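Local coordinates for protein beta-N-acetylhexosaminidase (Arthrobacter aurescens, PDB 3RCN) that probably hydrolyses terminal non-reducing N-acetyl-D-hexosamine residues from N-acetyl-beta-D-hexosaminides, as a glycoside hydrolase of family 20, at residues 9-14 against 500-505; 159-164 against 231-236; 244-249 against 282-287; 418-423 against 526-531; 470-475 against 509-514. All coordinates share one frame; numbering follows the deposited sequence.

Interaction 1: residues 9-14 against 500-505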
# COMPACT_ATOMS: atom_id res chain seq x y z
N GLN A 9 -10.38 22.41 -14.57
CA GLN A 9 -9.74 21.11 -14.82
C GLN A 9 -10.25 19.85 -14.12
O GLN A 9 -9.57 18.82 -14.13
CB GLN A 9 -8.23 21.24 -14.92
CG GLN A 9 -7.90 22.18 -16.07
CD GLN A 9 -6.42 22.39 -16.27
OE1 GLN A 9 -5.68 22.70 -15.32
NE2 GLN A 9 -5.98 22.23 -17.51
N LEU A 10 -11.37 19.97 -13.40
CA LEU A 10 -12.01 18.86 -12.68
C LEU A 10 -12.33 17.61 -13.50
O LEU A 10 -12.90 17.70 -14.59
CB LEU A 10 -13.31 19.36 -12.07
CG LEU A 10 -13.18 20.64 -11.26
CD1 LEU A 10 -14.55 21.18 -10.98
CD2 LEU A 10 -12.43 20.37 -9.96
N ILE A 11 -11.98 16.44 -12.97
CA ILE A 11 -12.50 15.19 -13.50
C ILE A 11 -13.02 14.35 -12.34
O ILE A 11 -12.33 14.20 -11.33
CB ILE A 11 -11.38 14.39 -14.18
CG1 ILE A 11 -10.95 15.05 -15.49
CG2 ILE A 11 -11.79 12.97 -14.44
CD1 ILE A 11 -9.74 14.41 -16.11
N PRO A 12 -14.21 13.74 -12.50
CA PRO A 12 -15.18 13.91 -13.60
C PRO A 12 -15.69 15.35 -13.69
O PRO A 12 -15.87 15.99 -12.66
CB PRO A 12 -16.36 13.02 -13.18
CG PRO A 12 -15.85 12.17 -12.05
CD PRO A 12 -14.75 12.93 -11.40
N ALA A 13 -15.95 15.85 -14.89
CA ALA A 13 -16.50 17.19 -15.06
C ALA A 13 -17.88 17.29 -14.42
O ALA A 13 -18.74 16.45 -14.67
CB ALA A 13 -16.60 17.53 -16.54
N PRO A 14 -18.11 18.34 -13.61
CA PRO A 14 -19.39 18.57 -12.94
C PRO A 14 -20.46 18.97 -13.95
O PRO A 14 -20.13 19.32 -15.08
CB PRO A 14 -19.11 19.76 -12.01
CG PRO A 14 -17.64 20.02 -12.11
CD PRO A 14 -17.17 19.45 -13.39
N GLY A 500 -3.34 18.34 -18.20
CA GLY A 500 -3.20 19.61 -17.50
C GLY A 500 -3.20 19.51 -15.98
O GLY A 500 -2.39 20.14 -15.33
N ALA A 501 -4.12 18.73 -15.42
CA ALA A 501 -4.28 18.62 -13.96
C ALA A 501 -4.29 17.18 -13.41
O ALA A 501 -3.51 16.86 -12.50
CB ALA A 501 -5.49 19.41 -13.47
N HIS A 502 -5.23 16.38 -13.88
CA HIS A 502 -5.52 15.06 -13.31
C HIS A 502 -4.37 14.06 -13.18
O HIS A 502 -4.29 13.34 -12.18
CB HIS A 502 -6.69 14.40 -14.04
CG HIS A 502 -7.43 13.40 -13.20
ND1 HIS A 502 -8.17 13.76 -12.10
CD2 HIS A 502 -7.51 12.05 -13.30
CE1 HIS A 502 -8.70 12.67 -11.56
NE2 HIS A 502 -8.31 11.63 -12.26
N LEU A 503 -3.51 13.98 -14.19
CA LEU A 503 -2.35 13.10 -14.07
C LEU A 503 -1.54 13.45 -12.81
O LEU A 503 -0.99 12.57 -12.16
CB LEU A 503 -1.45 13.18 -15.30
CG LEU A 503 -1.89 12.52 -16.61
CD1 LEU A 503 -0.70 12.47 -17.55
CD2 LEU A 503 -2.46 11.11 -16.39
N ALA A 504 -1.49 14.74 -12.48
CA ALA A 504 -0.76 15.18 -11.28
C ALA A 504 -1.46 14.70 -10.02
O ALA A 504 -0.79 14.42 -9.01
CB ALA A 504 -0.62 16.69 -11.26
N ARG A 505 -2.79 14.62 -10.07
CA ARG A 505 -3.58 14.09 -8.95
C ARG A 505 -3.34 12.59 -8.75
O ARG A 505 -3.19 12.12 -7.62
CB ARG A 505 -5.06 14.35 -9.16
CG ARG A 505 -5.48 15.80 -9.11
CD ARG A 505 -6.98 15.93 -9.40
NE ARG A 505 -7.32 17.27 -9.86
CZ ARG A 505 -7.93 17.54 -11.00
NH1 ARG A 505 -8.30 16.55 -11.81
NH2 ARG A 505 -8.18 18.79 -11.34
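Arg-505 reaches from helix 491-508 to the backbone carbonyl of Gln-9, and this is the main polar tie of the contact. Arg-505 NH2 bonds to Gln-9 O at 3.1 Å and nearly straight (163°), while NH1 adds a weak second bond to the same oxygen. The oxygen lies in the plane of the guanidinium, yet the donor sits well above the carbonyl's own plane. Within the helix, Arg-505 NH1 also gives a hydrogen bond of 2.8 Å to His-502 ND1, each group lying in the other's plane, which holds guanidinium and imidazole flat edge to edge. On its far side the ring is bonded through NE2 to NE2 of His-167.

The apolar part centres on Ile-11. Its CB stands over a face of the His-502 ring in a CH-pi contact, 4.1 Å from the centroid, while Ile-11 CD1 passes on to His-502 CB at 3.7 Å. With its CG anti to the backbone N (chi1 -155°), His-502 turns that face to the loop. One residue earlier in the helix, Gln-9 CB meets Ala-501 CB at 3.6 Å, and the extended amide end runs alongside Gly-500.

Gln-107 of helix 95-109 also touches His-502 and Arg-505. Because ND1 accepts from a guanidinium, His-502 is likely to be neutral, and the arginine's charge is met here by a carbonyl and a ring nitrogen.

Interaction 2: residues 159-164 against 231-236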
# COMPACT_ATOMS: atom_id res chain seq x y z
N ARG A 159 -6.09 1.43 -0.69
CA ARG A 159 -5.58 2.53 -1.51
C ARG A 159 -6.30 2.62 -2.85
O ARG A 159 -6.63 3.71 -3.32
CB ARG A 159 -4.07 2.41 -1.73
CG ARG A 159 -3.27 3.07 -0.63
CD ARG A 159 -2.94 4.49 -1.02
NE ARG A 159 -3.77 5.46 -0.34
CZ ARG A 159 -3.84 6.74 -0.68
NH1 ARG A 159 -3.13 7.18 -1.70
NH2 ARG A 159 -4.64 7.57 -0.02
N PHE A 160 -6.53 1.47 -3.46
CA PHE A 160 -7.36 1.39 -4.66
C PHE A 160 -8.76 1.97 -4.40
O PHE A 160 -9.31 2.68 -5.23
CB PHE A 160 -7.45 -0.06 -5.13
CG PHE A 160 -8.27 -0.25 -6.38
CD1 PHE A 160 -7.69 -0.07 -7.63
CD2 PHE A 160 -9.61 -0.61 -6.30
CE1 PHE A 160 -8.44 -0.24 -8.78
CE2 PHE A 160 -10.36 -0.79 -7.44
CZ PHE A 160 -9.78 -0.60 -8.69
N ILE A 161 -9.32 1.66 -3.23
CA ILE A 161 -10.66 2.16 -2.87
C ILE A 161 -10.66 3.68 -2.71
O ILE A 161 -11.60 4.36 -3.11
CB ILE A 161 -11.18 1.50 -1.58
CG1 ILE A 161 -11.63 0.07 -1.86
CG2 ILE A 161 -12.32 2.32 -0.99
CD1 ILE A 161 -11.85 -0.77 -0.62
N GLU A 162 -9.58 4.21 -2.13
CA GLU A 162 -9.44 5.64 -1.93
C GLU A 162 -9.39 6.38 -3.27
O GLU A 162 -10.01 7.45 -3.44
CB GLU A 162 -8.18 5.92 -1.11
CG GLU A 162 -8.00 7.38 -0.73
CD GLU A 162 -8.82 7.79 0.49
OE1 GLU A 162 -8.27 7.71 1.61
OE2 GLU A 162 -10.01 8.20 0.33
N VAL A 163 -8.65 5.82 -4.21
CA VAL A 163 -8.58 6.37 -5.56
C VAL A 163 -9.93 6.29 -6.27
O VAL A 163 -10.29 7.18 -7.05
CB VAL A 163 -7.49 5.69 -6.41
CG1 VAL A 163 -7.51 6.21 -7.82
CG2 VAL A 163 -6.11 5.91 -5.78
N MSE A 164 -10.69 5.23 -6.01
CA MSE A 164 -12.05 5.10 -6.57
C MSE A 164 -12.98 6.22 -6.10
O MSE A 164 -13.70 6.81 -6.90
CB MSE A 164 -12.70 3.77 -6.18
CG MSE A 164 -12.20 2.55 -6.91
SE MSE A 164 -13.17 0.97 -6.26
CE MSE A 164 -15.01 1.38 -6.73
N ALA A 231 -16.06 -1.40 5.84
CA ALA A 231 -16.17 -0.14 6.58
C ALA A 231 -15.41 1.00 5.90
O ALA A 231 -15.91 2.13 5.82
CB ALA A 231 -15.70 -0.32 8.01
N PHE A 232 -14.22 0.70 5.40
CA PHE A 232 -13.41 1.68 4.69
C PHE A 232 -14.19 2.18 3.47
O PHE A 232 -14.32 3.38 3.25
CB PHE A 232 -12.05 1.07 4.29
CG PHE A 232 -11.03 2.06 3.78
CD1 PHE A 232 -10.93 2.36 2.43
CD2 PHE A 232 -10.13 2.65 4.65
CE1 PHE A 232 -9.97 3.25 1.96
CE2 PHE A 232 -9.17 3.55 4.19
CZ PHE A 232 -9.09 3.85 2.85
N ALA A 233 -14.74 1.25 2.69
CA ALA A 233 -15.55 1.62 1.53
C ALA A 233 -16.82 2.41 1.93
O ALA A 233 -17.24 3.33 1.22
CB ALA A 233 -15.92 0.40 0.74
N ALA A 234 -17.42 2.06 3.06
CA ALA A 234 -18.66 2.69 3.46
C ALA A 234 -18.43 4.13 3.90
O ALA A 234 -19.28 5.02 3.67
CB ALA A 234 -19.33 1.88 4.57
N ASP A 235 -17.28 4.38 4.52
CA ASP A 235 -16.91 5.75 4.87
C ASP A 235 -16.79 6.61 3.61
O ASP A 235 -17.00 7.81 3.65
CB ASP A 235 -15.58 5.78 5.64
CG ASP A 235 -15.75 5.48 7.13
OD1 ASP A 235 -16.91 5.42 7.62
OD2 ASP A 235 -14.70 5.33 7.81
N ARG A 236 -16.39 5.98 2.52
CA ARG A 236 -16.30 6.62 1.20
C ARG A 236 -17.52 6.42 0.27
O ARG A 236 -17.43 6.68 -0.94
CB ARG A 236 -14.97 6.28 0.52
CG ARG A 236 -13.76 6.89 1.23
CD ARG A 236 -12.59 5.92 1.25
NE ARG A 236 -11.48 6.40 2.07
CZ ARG A 236 -11.38 6.24 3.39
NH1 ARG A 236 -12.33 5.63 4.07
NH2 ARG A 236 -10.32 6.71 4.02
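Glu-162 and Arg-236 form the polar half of this contact, a two-bond salt bridge. Arg-236 NE bonds to Glu-162 OE2 at 2.9 Å (154°), and Arg-236 NH2 to Glu-162 OE1 more weakly at 3.3 Å. The carboxylate lies at the guanidinium's edge but is turned 49° out of its plane, which has NE meeting OE2 from above the carboxylate. Arg-159, one turn before Glu-162, extends the network as a long ion pair to OE1.

Two further things fix the guanidinium: Arg-236 NH1 bonds back to Phe-232 O at 3.1 Å, and one guanidinium face rests over CZ of the Phe-232 ring. A leucine at Arg-236 would probably leave the Glu-162 carboxylate without its nearer positive mate and uncover that side of the phenyl ring.

The apolar half belongs to Ile-161. Its CG2, anti to the backbone N, points at the edge of the Phe-232 ring, 3.7 Å from CD1, and also reaches Ala-233. Ala-117 of the second subunit packs on Phe-232.

The two helical segments run almost parallel, 15° apart with axes 10.0 Å from each other. They follow neighbouring parallel strands, 140-146 and 171-178, an arrangement typical of side-by-side outer helices of a TIM barrel.

Interaction 3: residues 244-249 against 282-287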
# COMPACT_ATOMS: atom_id res chain seq x y z
N ILE A 244 -19.00 -14.81 -5.00
CA ILE A 244 -18.52 -16.18 -4.95
C ILE A 244 -19.04 -16.88 -6.19
O ILE A 244 -20.23 -17.17 -6.29
CB ILE A 244 -19.02 -16.91 -3.70
CG1 ILE A 244 -18.38 -16.32 -2.44
CG2 ILE A 244 -18.69 -18.38 -3.80
CD1 ILE A 244 -19.02 -15.06 -1.96
N ASP A 245 -18.16 -17.17 -7.13
CA ASP A 245 -18.58 -17.62 -8.44
C ASP A 245 -18.93 -19.10 -8.40
O ASP A 245 -18.13 -19.91 -7.93
CB ASP A 245 -17.47 -17.36 -9.46
CG ASP A 245 -17.98 -17.32 -10.88
OD1 ASP A 245 -19.05 -17.92 -11.16
OD2 ASP A 245 -17.28 -16.70 -11.72
N VAL A 246 -20.14 -19.43 -8.86
CA VAL A 246 -20.63 -20.81 -8.93
C VAL A 246 -21.53 -20.97 -10.16
O VAL A 246 -22.08 -19.99 -10.66
CB VAL A 246 -21.46 -21.16 -7.70
CG1 VAL A 246 -20.56 -21.21 -6.44
CG2 VAL A 246 -22.60 -20.16 -7.54
N PRO A 247 -21.71 -22.21 -10.64
CA PRO A 247 -21.10 -23.52 -10.40
C PRO A 247 -19.72 -23.70 -11.02
O PRO A 247 -19.03 -24.67 -10.67
CB PRO A 247 -22.11 -24.48 -11.02
CG PRO A 247 -22.64 -23.71 -12.17
CD PRO A 247 -22.65 -22.26 -11.78
N GLY A 248 -19.36 -22.85 -11.98
CA GLY A 248 -18.05 -22.89 -12.60
C GLY A 248 -17.01 -22.07 -11.84
O GLY A 248 -17.32 -21.52 -10.78
N HIS A 249 -15.79 -21.99 -12.38
CA HIS A 249 -14.67 -21.30 -11.71
C HIS A 249 -14.50 -21.76 -10.27
O HIS A 249 -14.25 -20.97 -9.40
CB HIS A 249 -14.86 -19.78 -11.76
CG HIS A 249 -14.83 -19.23 -13.15
ND1 HIS A 249 -15.95 -19.19 -13.95
CD2 HIS A 249 -13.81 -18.77 -13.90
CE1 HIS A 249 -15.63 -18.69 -15.13
NE2 HIS A 249 -14.33 -18.43 -15.13
N THR A 282 -13.49 -28.47 -15.22
CA THR A 282 -13.76 -29.01 -13.89
C THR A 282 -14.63 -28.05 -13.09
O THR A 282 -14.24 -26.93 -12.80
CB THR A 282 -12.46 -29.34 -13.18
OG1 THR A 282 -11.83 -30.43 -13.86
CG2 THR A 282 -12.70 -29.73 -11.73
N VAL A 283 -15.83 -28.50 -12.73
CA VAL A 283 -16.80 -27.62 -12.09
C VAL A 283 -17.50 -28.32 -10.93
O VAL A 283 -17.25 -29.50 -10.66
CB VAL A 283 -17.83 -27.11 -13.10
CG1 VAL A 283 -17.13 -26.34 -14.19
CG2 VAL A 283 -18.60 -28.26 -13.73
N LEU A 284 -18.37 -27.61 -10.24
CA LEU A 284 -19.10 -28.22 -9.13
C LEU A 284 -19.96 -29.38 -9.59
O LEU A 284 -20.50 -29.39 -10.71
CB LEU A 284 -19.99 -27.19 -8.43
CG LEU A 284 -19.27 -26.05 -7.70
CD1 LEU A 284 -20.30 -25.13 -7.09
CD2 LEU A 284 -18.32 -26.57 -6.64
N GLU A 285 -20.10 -30.37 -8.72
CA GLU A 285 -21.10 -31.38 -8.90
C GLU A 285 -22.30 -30.80 -8.17
O GLU A 285 -22.25 -30.63 -6.96
CB GLU A 285 -20.65 -32.68 -8.24
CG GLU A 285 -21.73 -33.75 -8.26
CD GLU A 285 -21.26 -35.08 -7.68
OE1 GLU A 285 -21.07 -36.04 -8.46
OE2 GLU A 285 -21.09 -35.16 -6.43
N VAL A 286 -23.35 -30.47 -8.91
CA VAL A 286 -24.54 -29.88 -8.31
C VAL A 286 -25.40 -30.94 -7.62
O VAL A 286 -25.81 -31.92 -8.23
CB VAL A 286 -25.38 -29.10 -9.33
CG1 VAL A 286 -24.51 -28.09 -10.06
CG2 VAL A 286 -26.01 -30.03 -10.32
N SER A 287 -25.70 -30.70 -6.35
CA SER A 287 -26.25 -31.72 -5.48
C SER A 287 -26.57 -31.09 -4.15
O SER A 287 -26.27 -29.91 -3.92
CB SER A 287 -25.23 -32.84 -5.26
OG SER A 287 -24.14 -32.36 -4.51
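Pro-247 presents its carbonyl oxygen as the bump of this contact, and the hollow that takes it is formed by Val-283 and Leu-284. Pro-247 O lies 3.6 Å from Val-283 CB and 3.3 Å from Leu-284 CG, and within the hollow it receives the backbone N of Leu-284 in an almost straight hydrogen bond (3.0 Å, 171°).

Leu-284 fills the matching hollow on the other side. Its CG stands opposite the carbonyl carbon (chi1 -66°), and the branch CD1 folds back over Pro-247 CA and up against Val-246 CG1, 4.0 Å away. Beside it the proline ring meets the other loop through Pro-247 CB, which lies 4.3 Å from Leu-284 CB and slightly farther from the Val-286 CG1 methyl. At the opposite end, Val-283 CG1 lies on Gly-248 CA at 3.9 Å. An alanine in place of Leu-284 would probably open a gap between Val-246 and Pro-247, where CD1 now sits.

Tyr-294 of helix 288-304 and Phe-347 of helix 342-357 close over Leu-284. The cis peptide before Pro-247 bends the chain shortly after strand 239-243, and the next residues reach the predicted proton donor: His-249 touches Glu-316. This is loop packing beside the catalytic end of a TIM barrel, with the loop after barrel strand 239-243 packed against the segment that leads into helix 288-304.

Interaction 4: residues 418-423 against 526-531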
# COMPACT_ATOMS: atom_id res chain seq x y z
N GLU A 418 3.17 -3.03 -25.60
CA GLU A 418 2.32 -3.15 -24.43
C GLU A 418 2.61 -4.48 -23.72
O GLU A 418 2.82 -5.51 -24.36
CB GLU A 418 0.84 -3.07 -24.83
CG GLU A 418 0.43 -1.80 -25.59
CD GLU A 418 0.76 -0.52 -24.82
OE1 GLU A 418 0.39 -0.43 -23.62
OE2 GLU A 418 1.38 0.39 -25.41
N PRO A 419 2.66 -4.46 -22.38
CA PRO A 419 2.94 -5.66 -21.56
C PRO A 419 1.83 -6.74 -21.59
O PRO A 419 0.68 -6.42 -21.37
CB PRO A 419 3.09 -5.09 -20.14
CG PRO A 419 2.36 -3.78 -20.17
CD PRO A 419 2.54 -3.24 -21.55
N VAL A 420 2.21 -8.00 -21.82
CA VAL A 420 1.28 -9.13 -21.90
C VAL A 420 -0.03 -8.77 -22.60
O VAL A 420 -1.09 -8.77 -21.97
CB VAL A 420 0.95 -9.70 -20.51
CG1 VAL A 420 0.37 -11.11 -20.63
CG2 VAL A 420 2.20 -9.71 -19.63
N PRO A 421 0.04 -8.43 -23.90
CA PRO A 421 -1.16 -7.96 -24.62
C PRO A 421 -2.21 -9.05 -24.81
O PRO A 421 -1.93 -10.12 -25.35
CB PRO A 421 -0.59 -7.53 -25.97
CG PRO A 421 0.59 -8.41 -26.16
CD PRO A 421 1.19 -8.58 -24.80
N VAL A 422 -3.45 -8.73 -24.44
CA VAL A 422 -4.55 -9.66 -24.52
C VAL A 422 -5.84 -8.89 -24.79
O VAL A 422 -5.94 -7.71 -24.47
CB VAL A 422 -4.74 -10.50 -23.23
CG1 VAL A 422 -3.59 -11.47 -23.01
CG2 VAL A 422 -4.95 -9.60 -22.01
N GLY A 423 -6.82 -9.56 -25.38
CA GLY A 423 -8.09 -8.94 -25.64
C GLY A 423 -7.99 -7.96 -26.79
O GLY A 423 -7.03 -7.97 -27.55
N PRO A 526 8.76 -7.90 -21.86
CA PRO A 526 9.10 -8.62 -23.09
C PRO A 526 9.28 -10.12 -22.88
O PRO A 526 9.67 -10.57 -21.80
CB PRO A 526 10.43 -7.99 -23.51
CG PRO A 526 11.03 -7.43 -22.22
CD PRO A 526 9.83 -7.00 -21.40
N GLY A 527 9.00 -10.90 -23.93
CA GLY A 527 9.14 -12.35 -23.88
C GLY A 527 7.92 -13.05 -23.28
O GLY A 527 7.88 -14.28 -23.20
N VAL A 528 6.93 -12.28 -22.87
CA VAL A 528 5.76 -12.84 -22.21
C VAL A 528 4.61 -12.78 -23.18
O VAL A 528 4.14 -11.70 -23.51
CB VAL A 528 5.42 -12.10 -20.90
CG1 VAL A 528 4.16 -12.68 -20.27
CG2 VAL A 528 6.59 -12.17 -19.92
N GLU A 529 4.18 -13.95 -23.63
CA GLU A 529 3.20 -14.09 -24.70
C GLU A 529 1.79 -13.74 -24.25
O GLU A 529 1.31 -14.26 -23.25
CB GLU A 529 3.21 -15.52 -25.21
CG GLU A 529 3.74 -15.68 -26.62
CD GLU A 529 4.04 -17.12 -26.96
OE1 GLU A 529 3.09 -17.87 -27.29
OE2 GLU A 529 5.23 -17.50 -26.90
N GLY A 530 1.13 -12.87 -25.01
CA GLY A 530 -0.27 -12.58 -24.77
C GLY A 530 -1.14 -13.29 -25.79
O GLY A 530 -0.68 -14.23 -26.46
N TRP A 531 -2.40 -12.90 -25.87
CA TRP A 531 -3.29 -13.37 -26.92
C TRP A 531 -4.07 -12.19 -27.51
O TRP A 531 -4.97 -11.66 -26.86
CB TRP A 531 -4.25 -14.40 -26.33
CG TRP A 531 -4.97 -15.20 -27.36
CD1 TRP A 531 -6.31 -15.19 -27.62
CD2 TRP A 531 -4.39 -16.14 -28.27
NE1 TRP A 531 -6.60 -16.06 -28.63
CE2 TRP A 531 -5.44 -16.65 -29.06
CE3 TRP A 531 -3.09 -16.59 -28.51
CZ2 TRP A 531 -5.23 -17.60 -30.05
CZ3 TRP A 531 -2.88 -17.53 -29.50
CH2 TRP A 531 -3.95 -18.02 -30.26
O HOH W 1 4.42 -8.93 -23.25
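Between Val-420 and Val-528 a water joins the two segments: it accepts from Val-420 N and donates to Val-528 O, each at 2.8 Å. It thus satisfies two backbone groups that do not bond each other directly.

Beside the water the same two residues touch through their methyls. Val-420 CG2 meets Val-528 CG1 at 3.6 Å, and the Val-528 branch reaches across because CG1 stands anti to its own backbone N (chi1 178°).

Farther along, the segments come together main chain to main chain. Trp-531 O is approached by two neighbours, Gly-423 N in a weak hydrogen bond of 3.2 Å and Val-422 CA in a CA-H...O contact at 3.1 Å. Pro-421 O is likewise met by Gly-530 CA, at 3.0 Å, in a second contact of that kind. Val-422 and Trp-531 send their side chains to the same face of this small sheet. There Val-422 CG1 lies 3.4 Å from Trp-531 N, whereas the indole leads outward to a cation-pi contact with Arg-208.

Val-420 also packs on His-460, while the strand end at Gly-423 is bonded to Arg-411. The directions of the two stretches of backbone differ by only 7°, and the pairing of Val-422 with Trp-531 is a parallel beta bridge, the start of a two-stranded sheet (422-423 with 531-532) that joins the C-terminal tail to a loop of the catalytic domain.

Interaction 5: residues 470-475 against 509-514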
# COMPACT_ATOMS: atom_id res chain seq x y z
N ALA A 470 -2.99 -1.05 -15.54
CA ALA A 470 -4.16 -1.50 -16.29
C ALA A 470 -5.32 -0.55 -16.10
O ALA A 470 -5.98 -0.16 -17.06
CB ALA A 470 -4.56 -2.92 -15.86
N ALA A 471 -5.57 -0.15 -14.86
CA ALA A 471 -6.76 0.63 -14.55
C ALA A 471 -6.67 2.07 -15.01
O ALA A 471 -7.68 2.68 -15.35
CB ALA A 471 -7.08 0.56 -13.06
N PHE A 472 -5.47 2.63 -15.00
CA PHE A 472 -5.35 4.06 -15.30
C PHE A 472 -4.44 4.33 -16.47
O PHE A 472 -3.48 3.58 -16.69
CB PHE A 472 -4.88 4.82 -14.07
CG PHE A 472 -5.89 4.83 -12.97
CD1 PHE A 472 -6.94 5.74 -12.99
CD2 PHE A 472 -5.81 3.91 -11.93
CE1 PHE A 472 -7.89 5.75 -11.99
CE2 PHE A 472 -6.75 3.92 -10.92
CZ PHE A 472 -7.80 4.84 -10.95
N PRO A 473 -4.69 5.43 -17.20
CA PRO A 473 -5.69 6.50 -17.10
C PRO A 473 -7.15 6.15 -17.47
O PRO A 473 -8.05 6.95 -17.22
CB PRO A 473 -5.13 7.57 -18.04
CG PRO A 473 -4.49 6.77 -19.12
CD PRO A 473 -3.92 5.54 -18.46
N ARG A 474 -7.38 5.01 -18.13
CA ARG A 474 -8.72 4.67 -18.64
C ARG A 474 -9.85 4.83 -17.63
O ARG A 474 -10.88 5.39 -17.95
CB ARG A 474 -8.74 3.26 -19.22
CG ARG A 474 -8.02 3.17 -20.54
CD ARG A 474 -8.08 1.78 -21.09
NE ARG A 474 -7.31 0.84 -20.29
CZ ARG A 474 -7.18 -0.44 -20.59
NH1 ARG A 474 -7.78 -0.95 -21.66
NH2 ARG A 474 -6.45 -1.22 -19.81
N LEU A 475 -9.65 4.35 -16.41
CA LEU A 475 -10.66 4.45 -15.36
C LEU A 475 -11.02 5.91 -15.03
O LEU A 475 -12.10 6.18 -14.49
CB LEU A 475 -10.17 3.71 -14.12
CG LEU A 475 -11.23 3.43 -13.06
CD1 LEU A 475 -12.48 2.85 -13.71
CD2 LEU A 475 -10.69 2.46 -12.00
N MSE A 509 -1.57 10.53 -5.52
CA MSE A 509 -2.24 9.44 -4.80
C MSE A 509 -1.47 8.12 -4.90
O MSE A 509 -1.96 7.08 -4.46
CB MSE A 509 -3.68 9.25 -5.29
CG MSE A 509 -4.57 10.47 -5.07
SE MSE A 509 -6.48 10.07 -5.23
CE MSE A 509 -6.76 9.29 -3.47
N GLY A 510 -0.29 8.17 -5.51
CA GLY A 510 0.55 6.99 -5.61
C GLY A 510 0.19 6.04 -6.74
O GLY A 510 0.54 4.86 -6.71
N VAL A 511 -0.50 6.54 -7.75
CA VAL A 511 -0.97 5.67 -8.81
C VAL A 511 -0.02 5.70 -9.99
O VAL A 511 0.13 6.74 -10.62
CB VAL A 511 -2.38 6.10 -9.29
CG1 VAL A 511 -2.85 5.22 -10.43
CG2 VAL A 511 -3.37 6.06 -8.14
N GLU A 512 0.61 4.58 -10.32
CA GLU A 512 1.47 4.55 -11.49
C GLU A 512 0.64 4.10 -12.67
O GLU A 512 0.39 2.91 -12.83
CB GLU A 512 2.63 3.56 -11.31
CG GLU A 512 3.33 3.58 -9.94
CD GLU A 512 4.58 2.68 -9.88
OE1 GLU A 512 4.71 1.91 -8.90
OE2 GLU A 512 5.45 2.76 -10.79
N TYR A 513 0.31 5.03 -13.56
CA TYR A 513 -0.57 4.77 -14.69
C TYR A 513 0.22 4.51 -15.96
O TYR A 513 1.44 4.59 -15.95
CB TYR A 513 -1.48 5.98 -14.88
CG TYR A 513 -0.71 7.28 -14.98
CD1 TYR A 513 -0.47 8.06 -13.84
CD2 TYR A 513 -0.21 7.71 -16.20
CE1 TYR A 513 0.24 9.24 -13.93
CE2 TYR A 513 0.49 8.89 -16.30
CZ TYR A 513 0.72 9.65 -15.16
OH TYR A 513 1.42 10.83 -15.27
N ARG A 514 -0.47 4.19 -17.06
CA ARG A 514 0.20 4.12 -18.35
C ARG A 514 0.37 5.54 -18.86
O ARG A 514 -0.62 6.24 -19.03
CB ARG A 514 -0.58 3.32 -19.40
CG ARG A 514 0.29 2.88 -20.59
CD ARG A 514 -0.49 2.28 -21.75
NE ARG A 514 -0.94 3.32 -22.66
CZ ARG A 514 -0.54 3.46 -23.93
NH1 ARG A 514 0.31 2.60 -24.48
NH2 ARG A 514 -1.03 4.46 -24.66
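Phe-472 and Val-511 meet first: Val-511 CG1 comes obliquely to the ring, 3.6 Å from Phe-472 CD2, with the two side chains crossing at about a right angle. Next to it Phe-472 CB lies against Tyr-513 CB at 3.7 Å. The one hydrogen bond across the contact runs from Arg-514 N to Phe-472 O, 3.1 Å long and nearly straight (175°). Past it, Pro-473 CD packs on the Arg-514 backbone, 3.4 Å from its O.

Tyr-513 sends its ring away, CG standing between the backbone N and the carbonyl carbon (chi1 52°); its hydroxyl is bonded to Glu-507 of helix 491-508. The Arg-514 chain likewise leaves, for a salt bridge with Glu-418. The Phe-472 ring also meets the His-167 ring and Val-163, the latter also touching Val-511.

Each backbone changes course close to the contact. A cis peptide joins Phe-472 to Pro-473 in the break between helices 464-471 and 474-483, and Arg-474 NH2 bonds back to Ala-470 O across that break. Opposite, Gly-510 ends helix 491-508 in a Schellman motif, from which the extended chain runs along the kink between the two helices that follow barrel strand 449-456.

From the N terminus, segment 9-14 leads into the first strand of domain 2, and interaction 1 brings it to helix 491-508 almost 500 residues on, tying that domain to a helix in the C-terminal part of the chain. Within this span interactions 2 and 3 close in series, each joining elements of the barrel. Interaction 4 opens inside the span of interaction 1 but closes beyond it, so the two cross; interaction 5 also crosses interaction 1 and lies wholly within interaction 4. Interaction 5 is the spatial hub: Tyr-513 packs on Leu-503 of interaction 1, Val-511 and Phe-472 on Val-163 of interaction 2, and Arg-514 is salt-bridged to Glu-418 of interaction 4. Interaction 3 stands apart, near the predicted active site.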